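Local structure of flagellar hook associated protein type 3 FlgL (Legionella pneumophila subsp. pneumophila, 5YTI) at residues Phe62-Arg66 with Ala355-Asn360; Arg55-Ile59 with Tyr362-Ser366. The protein probably serves as a structural component of the bacterial flagellum, forming part of the junction between hook and filament. All coordinates share one frame; numbering follows the deposited sequence. Where two conformers were deposited one is given.

In the fold
From the N terminus, helix 49-96 first supplies Arg55-Ile59 to interaction 2 and then, further along the same helix, Phe62-Arg66 to interaction 1. The chain next builds helix 104-125, the strand-rich part and helix 296-307 before it returns along helix 316-374. On that way back Ala355-Asn360 meets Phe62-Arg66 and closes the inner loop of interaction 1; Tyr362-Ser366 then meets Arg55-Ile59 and closes the outer loop of interaction 2. The loops nest without crossing, as two antiparallel helices require. The centres of the two contacts lie about 10 Å apart, and both tie the first long helix of the modelled chain to its last.

Interaction 1: residues Phe62-Arg66 with Ala355-Asn360; sequences FQNNR and AEKANN
Arg66 reaches from helix 49-96 to Glu356 and Asn359 of helix 316-374, where the two short segments run antiparallel at 164° with their axes 10.4 Å apart. Its CB points toward the partner helix, and with CG anti to the backbone N the aliphatic chain heads straight across. CD arrives beside Glu356, 3.6 Å from its CB, and approaches the methyl of Ala355 more loosely. A bend at chi3 (78°) then turns the head group along the interface. NE lies 3.5 Å from Glu356 CB. CA of Glu356, 3.6 Å from Arg66 CZ, and CA of Gln63 lie over opposite faces of the guanidinium, each displaced toward the rim. The Arg66 and Glu356 side chains cross at about a right angle, yet the carboxylate and guanidinium planes are only 21° apart; OE2 of Glu356 stays 4.5 Å from Arg66 NE, beyond a salt bridge. Asn359 ND2 lies at the guanidinium edge, near its plane, close to NH1; the two are donors and form no hydrogen bond. NH2 is directed at Gln63 OE1 one turn back, in a bond modelled very short. Both approaches are doubtful, as Arg66 has a second conformer. Gln63 OE1 also lies 3.9 Å from Asn359 CB, the two amide planes nearly perpendicular. Asn359 ND2 packs 3.6 Å from Phe62 CB and gives its hydrogen bond to Val167 O. Strand 164-168 packs against both helices here, Ala166 touching Phe62 and Thr168 touching Ala355 and Asn359.

Interaction 2: residues Arg55-Ile59 with Tyr362-Ser366; sequences RINNI and YLDIS
Segments 55-59 and 362-366 are antiparallel helical turns, 157° between their directions and 10.7 Å between their axes, with Ile56 and Leu363 nearest in the backbone. Ile59 points into the interface: its CD1 sits 4.0 Å from CD2 of the Tyr362 ring and also touches the Tyr362 carbonyl oxygen and Leu363 CD1. With CG1 beside the backbone N and the chain extended beyond it, CD1 reaches the corner between ring and leucine. Ile56 extends the apolar strip more loosely, its CG2 facing Leu363 CD1 and its CG1 facing Ser366 CB. The pair is consistent with the flagellin fold, in which long helices from the N- and C-terminal regions pack antiparallel. The Arg55 and Tyr362 side chains cross at about a right angle, with the guanidinium and ring planes 55° apart. Arg55 CD is 3.1 Å from Tyr362 OH, a packing contact of a methylene with the hydroxyl, before a bend at chi3 (-46°) carries the guanidinium onward. Tyr362 OH and Ser366 OG both lie near the plane of that group, at its edge, but neither is hydrogen-bonded to it. Ser366 OG instead donates to Tyr362 O one turn earlier (3.0 Å), meeting the carbonyl almost end-on.

Interaction 1: residues Phe62-Arg66 with Ala355-Asn360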
ATOM      1  N   PHE A  62      17.096  24.145  20.192  1.00 97.47           N
ATOM      2  CA  PHE A  62      17.357  23.463  18.928  1.00 97.64           C
ATOM      3  C   PHE A  62      18.299  22.253  19.152  1.00 95.11           C
ATOM      4  O   PHE A  62      18.013  21.155  18.668  1.00 92.41           O
ATOM      5  CB  PHE A  62      17.947  24.435  17.862  1.00101.36           C
ATOM      6  CG  PHE A  62      16.981  25.511  17.341  1.00103.12           C
ATOM      7  CD1 PHE A  62      15.601  25.483  17.613  1.00104.84           C
ATOM      8  CD2 PHE A  62      17.467  26.543  16.521  1.00102.21           C
ATOM      9  CE1 PHE A  62      14.752  26.474  17.117  1.00105.08           C
ATOM     10  CE2 PHE A  62      16.620  27.526  16.031  1.00101.15           C
ATOM     11  CZ  PHE A  62      15.264  27.494  16.331  1.00103.37           C
ATOM     12  N   GLN A  63      19.397  22.451  19.896  1.00 95.16           N
ATOM     13  CA  GLN A  63      20.297  21.341  20.314  1.00 96.71           C
ATOM     14  C   GLN A  63      19.611  20.289  21.229  1.00 93.06           C
ATOM     15  O   GLN A  63      19.836  19.091  21.065  1.00 89.71           O
ATOM     16  CB  GLN A  63      21.576  21.870  21.011  1.00 99.29           C
ATOM     17  CG  GLN A  63      22.273  23.037  20.316  1.00101.14           C
ATOM     18  CD  GLN A  63      23.781  22.925  20.314  1.00105.32           C
ATOM     19  OE1 GLN A  63      24.344  22.096  19.580  1.00111.64           O
ATOM     20  NE2 GLN A  63      24.449  23.769  21.108  1.00103.48           N
ATOM     21  N   ASN A  64      18.798  20.744  22.186  1.00 93.41           N
ATOM     22  CA  ASN A  64      18.012  19.853  23.052  1.00 97.15           C
ATOM     23  C   ASN A  64      17.026  19.048  22.185  1.00 94.46           C
ATOM     24  O   ASN A  64      17.005  17.819  22.230  1.00 95.54           O
ATOM     25  CB  ASN A  64      17.281  20.668  24.146  1.00105.21           C
ATOM     26  CG  ASN A  64      16.959  19.852  25.414  1.00114.46           C
ATOM     27  OD1 ASN A  64      17.862  19.505  26.204  1.00121.23           O
ATOM     28  ND2 ASN A  64      15.660  19.591  25.642  1.00109.90           N
ATOM     29  N   ASN A  65      16.241  19.734  21.362  1.00 90.14           N
ATOM     30  CA  ASN A  65      15.328  19.047  20.453  1.00 89.50           C
ATOM     31  C   ASN A  65      16.015  17.983  19.549  1.00 87.92           C
ATOM     32  O   ASN A  65      15.427  16.908  19.303  1.00 83.92           O
ATOM     33  CB  ASN A  65      14.559  20.066  19.601  1.00 87.74           C
ATOM     34  CG  ASN A  65      13.384  20.686  20.336  1.00 88.30           C
ATOM     35  OD1 ASN A  65      13.022  20.266  21.435  1.00 86.72           O
ATOM     36  ND2 ASN A  65      12.778  21.698  19.719  1.00 88.62           N
ATOM     37  N   ARG A  66      17.228  18.302  19.057  1.00 87.01           N
ATOM     38  CA  ARG A  66      18.022  17.388  18.212  0.50 86.86           C
ATOM     39  C   ARG A  66      18.460  16.173  19.013  1.00 90.10           C
ATOM     40  O   ARG A  66      18.161  15.051  18.640  1.00 92.53           O
ATOM     41  CB  ARG A  66      19.257  18.093  17.623  0.50 83.89           C
ATOM     42  CG  ARG A  66      20.355  17.147  17.139  0.50 82.76           C
ATOM     43  CD  ARG A  66      21.618  17.882  16.681  0.50 81.66           C
ATOM     44  NE  ARG A  66      22.451  18.343  17.799  0.50 80.39           N
ATOM     45  CZ  ARG A  66      22.661  19.624  18.112  0.50 75.52           C
ATOM     46  NH1 ARG A  66      22.135  20.584  17.389  0.50 72.84           N
ATOM     47  NH2 ARG A  66      23.416  19.941  19.145  0.50 75.31           N
ATOM     48  N   ALA A 355      22.403  18.934  11.375  1.00107.44           N
ATOM     49  CA  ALA A 355      22.034  20.008  12.277  1.00104.99           C
ATOM     50  C   ALA A 355      23.014  20.197  13.466  1.00106.48           C
ATOM     51  O   ALA A 355      23.197  21.318  13.931  1.00104.56           O
ATOM     52  CB  ALA A 355      20.612  19.790  12.769  1.00102.40           C
ATOM     53  N   GLU A 356      23.648  19.126  13.946  1.00109.05           N
ATOM     54  CA  GLU A 356      24.621  19.223  15.062  1.00113.72           C
ATOM     55  C   GLU A 356      25.856  20.066  14.675  1.00115.26           C
ATOM     56  O   GLU A 356      26.391  20.788  15.525  1.00117.41           O
ATOM     57  CB  GLU A 356      25.035  17.813  15.567  1.00117.49           C
ATOM     58  CG  GLU A 356      25.821  17.744  16.882  1.00118.41           C
ATOM     59  CD  GLU A 356      25.952  16.319  17.437  1.00124.67           C
ATOM     60  OE1 GLU A 356      25.747  15.326  16.689  1.00125.84           O
ATOM     61  OE2 GLU A 356      26.268  16.184  18.639  1.00129.20           O
ATOM     62  N   LYS A 357      26.291  19.977  13.406  1.00115.45           N
ATOM     63  CA  LYS A 357      27.425  20.779  12.894  1.00116.64           C
ATOM     64  C   LYS A 357      26.993  22.223  12.618  1.00117.40           C
ATOM     65  O   LYS A 357      27.792  23.158  12.778  1.00121.72           O
ATOM     66  CB  LYS A 357      28.047  20.171  11.620  1.00116.09           C
ATOM     67  CG  LYS A 357      29.197  20.992  11.021  1.00116.73           C
ATOM     68  N   ALA A 358      25.734  22.397  12.213  1.00110.42           N
ATOM     69  CA  ALA A 358      25.204  23.707  11.826  1.00104.51           C
ATOM     70  C   ALA A 358      24.796  24.567  13.029  1.00103.77           C
ATOM     71  O   ALA A 358      24.755  25.791  12.930  1.00 98.10           O
ATOM     72  CB  ALA A 358      24.022  23.538  10.892  1.00 99.97           C
ATOM     73  N   ASN A 359      24.462  23.925  14.149  1.00103.52           N
ATOM     74  CA  ASN A 359      24.166  24.643  15.395  1.00 98.63           C
ATOM     75  C   ASN A 359      25.454  24.979  16.161  1.00102.79           C
ATOM     76  O   ASN A 359      25.502  25.947  16.890  1.00 99.88           O
ATOM     77  CB  ASN A 359      23.196  23.838  16.273  1.00 94.42           C
ATOM     78  CG  ASN A 359      21.774  23.829  15.717  1.00 92.74           C
ATOM     79  OD1 ASN A 359      21.464  24.539  14.758  1.00 95.24           O
ATOM     80  ND2 ASN A 359      20.903  23.038  16.326  1.00 85.77           N
ATOM     81  N   ASN A 360      26.512  24.193  16.000  1.00113.70           N
ATOM     82  CA  ASN A 360      27.783  24.593  16.590  1.00117.94           C
ATOM     83  C   ASN A 360      28.444  25.674  15.694  1.00116.44           C
ATOM     84  O   ASN A 360      29.323  26.379  16.167  1.00117.85           O
ATOM     85  CB  ASN A 360      28.723  23.385  16.891  1.00122.75           C
ATOM     86  CG  ASN A 360      28.484  22.751  18.287  1.00124.12           C
ATOM     87  OD1 ASN A 360      28.306  23.447  19.308  1.00121.58           O
ATOM     88  ND2 ASN A 360      28.504  21.411  18.330  1.00119.78           N
TER

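Interaction 2: residues Arg55-Ile59 with Tyr362-Ser366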
ATOM      1  N   ARG A  55      18.860  34.396  21.056  1.00 97.24           N
ATOM      2  CA  ARG A  55      19.296  33.517  19.948  1.00 98.70           C
ATOM      3  C   ARG A  55      19.951  32.295  20.558  1.00 98.15           C
ATOM      4  O   ARG A  55      19.627  31.157  20.240  1.00 96.14           O
ATOM      5  CB  ARG A  55      20.308  34.215  19.009  1.00101.69           C
ATOM      6  CG  ARG A  55      20.357  33.647  17.584  1.00107.56           C
ATOM      7  CD  ARG A  55      21.522  34.138  16.700  1.00112.19           C
ATOM      8  NE  ARG A  55      21.772  35.588  16.730  1.00118.23           N
ATOM      9  CZ  ARG A  55      21.048  36.532  16.113  1.00122.93           C
ATOM     10  NH1 ARG A  55      19.972  36.231  15.383  1.00121.19           N
ATOM     11  NH2 ARG A  55      21.405  37.811  16.249  1.00126.99           N
ATOM     12  N   ILE A  56      20.881  32.548  21.463  1.00 96.72           N
ATOM     13  CA  ILE A  56      21.483  31.488  22.226  1.00 91.53           C
ATOM     14  C   ILE A  56      20.397  30.708  22.985  1.00 90.61           C
ATOM     15  O   ILE A  56      20.497  29.496  23.077  1.00 95.32           O
ATOM     16  CB  ILE A  56      22.567  32.047  23.156  1.00 90.30           C
ATOM     17  CG1 ILE A  56      23.673  32.704  22.332  1.00 89.09           C
ATOM     18  CG2 ILE A  56      23.165  30.958  24.021  1.00 90.28           C
ATOM     19  CD1 ILE A  56      24.471  33.682  23.162  1.00 89.50           C
ATOM     20  N   ASN A  57      19.354  31.356  23.498  1.00 91.01           N
ATOM     21  CA  ASN A  57      18.276  30.604  24.154  1.00 94.63           C
ATOM     22  C   ASN A  57      17.560  29.707  23.130  1.00 95.76           C
ATOM     23  O   ASN A  57      17.191  28.558  23.430  1.00 93.05           O
ATOM     24  CB  ASN A  57      17.264  31.523  24.848  1.00 99.32           C
ATOM     25  CG  ASN A  57      17.797  32.122  26.132  1.00102.28           C
ATOM     26  OD1 ASN A  57      18.451  31.432  26.908  1.00104.55           O
ATOM     27  ND2 ASN A  57      17.510  33.410  26.369  1.00103.22           N
ATOM     28  N   ASN A  58      17.368  30.225  21.917  1.00 95.41           N
ATOM     29  CA  ASN A  58      16.814  29.410  20.818  1.00 96.38           C
ATOM     30  C   ASN A  58      17.727  28.192  20.506  1.00 93.67           C
ATOM     31  O   ASN A  58      17.239  27.057  20.409  1.00 93.48           O
ATOM     32  CB  ASN A  58      16.547  30.268  19.551  1.00 96.28           C
ATOM     33  CG  ASN A  58      15.289  31.112  19.674  1.00 98.24           C
ATOM     34  OD1 ASN A  58      14.283  30.644  20.191  1.00104.11           O
ATOM     35  ND2 ASN A  58      15.340  32.352  19.212  1.00 93.54           N
ATOM     36  N   ILE A  59      19.037  28.436  20.389  1.00 88.30           N
ATOM     37  CA  ILE A  59      20.018  27.395  20.077  1.00 86.14           C
ATOM     38  C   ILE A  59      20.039  26.248  21.088  1.00 89.63           C
ATOM     39  O   ILE A  59      20.203  25.093  20.711  1.00 92.37           O
ATOM     40  CB  ILE A  59      21.441  27.962  19.978  1.00 82.84           C
ATOM     41  CG1 ILE A  59      21.563  28.856  18.754  1.00 84.34           C
ATOM     42  CG2 ILE A  59      22.457  26.831  19.889  1.00 83.07           C
ATOM     43  CD1 ILE A  59      22.946  29.455  18.571  1.00 86.79           C
ATOM     44  N   TYR A 362      26.548  28.183  14.175  1.00116.87           N
ATOM     45  CA  TYR A 362      25.665  29.332  14.478  1.00114.03           C
ATOM     46  C   TYR A 362      25.850  29.838  15.925  1.00112.03           C
ATOM     47  O   TYR A 362      25.360  30.905  16.287  1.00117.79           O
ATOM     48  CB  TYR A 362      24.197  28.908  14.221  1.00115.26           C
ATOM     49  CG  TYR A 362      23.110  29.991  14.241  1.00121.20           C
ATOM     50  CD1 TYR A 362      23.332  31.266  13.706  1.00124.96           C
ATOM     51  CD2 TYR A 362      21.831  29.714  14.752  1.00121.26           C
ATOM     52  CE1 TYR A 362      22.333  32.237  13.717  1.00126.02           C
ATOM     53  CE2 TYR A 362      20.828  30.676  14.761  1.00122.12           C
ATOM     54  CZ  TYR A 362      21.086  31.931  14.241  1.00125.30           C
ATOM     55  OH  TYR A 362      20.101  32.885  14.242  1.00124.33           O
ATOM     56  N   LEU A 363      26.550  29.062  16.748  1.00107.83           N
ATOM     57  CA  LEU A 363      26.949  29.478  18.097  1.00103.08           C
ATOM     58  C   LEU A 363      28.386  30.008  18.077  1.00101.19           C
ATOM     59  O   LEU A 363      28.677  31.066  18.634  1.00 97.01           O
ATOM     60  CB  LEU A 363      26.861  28.272  19.028  1.00102.61           C
ATOM     61  CG  LEU A 363      27.212  28.416  20.502  1.00 99.43           C
ATOM     62  CD1 LEU A 363      26.024  29.004  21.237  1.00 97.01           C
ATOM     63  CD2 LEU A 363      27.602  27.048  21.065  1.00100.69           C
ATOM     64  N   ASP A 364      29.287  29.265  17.434  1.00102.39           N
ATOM     65  CA  ASP A 364      30.650  29.730  17.243  1.00104.59           C
ATOM     66  C   ASP A 364      30.548  31.161  16.642  1.00109.10           C
ATOM     67  O   ASP A 364      31.365  32.028  16.985  1.00109.32           O
ATOM     68  CB  ASP A 364      31.494  28.771  16.353  1.00106.55           C
ATOM     69  CG  ASP A 364      31.967  27.436  17.077  1.00107.53           C
ATOM     70  OD1 ASP A 364      31.648  27.143  18.257  1.00106.81           O
ATOM     71  OD2 ASP A 364      32.679  26.642  16.417  1.00107.22           O
ATOM     72  N   ILE A 365      29.534  31.417  15.793  1.00108.70           N
ATOM     73  CA  ILE A 365      29.288  32.776  15.242  1.00107.49           C
ATOM     74  C   ILE A 365      28.689  33.773  16.240  1.00104.85           C
ATOM     75  O   ILE A 365      29.035  34.946  16.219  1.00105.56           O
ATOM     76  CB  ILE A 365      28.364  32.765  13.999  1.00111.29           C
ATOM     77  CG1 ILE A 365      29.107  32.185  12.790  1.00117.13           C
ATOM     78  CG2 ILE A 365      27.872  34.182  13.667  1.00109.46           C
ATOM     79  CD1 ILE A 365      28.452  32.455  11.443  1.00119.15           C
ATOM     80  N   SER A 366      27.762  33.330  17.082  1.00101.47           N
ATOM     81  CA  SER A 366      27.194  34.211  18.107  1.00 97.48           C
ATOM     82  C   SER A 366      28.211  34.527  19.195  1.00 96.90           C
ATOM     83  O   SER A 366      28.165  35.598  19.792  1.00102.41           O
ATOM     84  CB  SER A 366      25.938  33.595  18.743  1.00 96.78           C
ATOM     85  OG  SER A 366      24.871  33.479  17.805  1.00 96.48           O
TER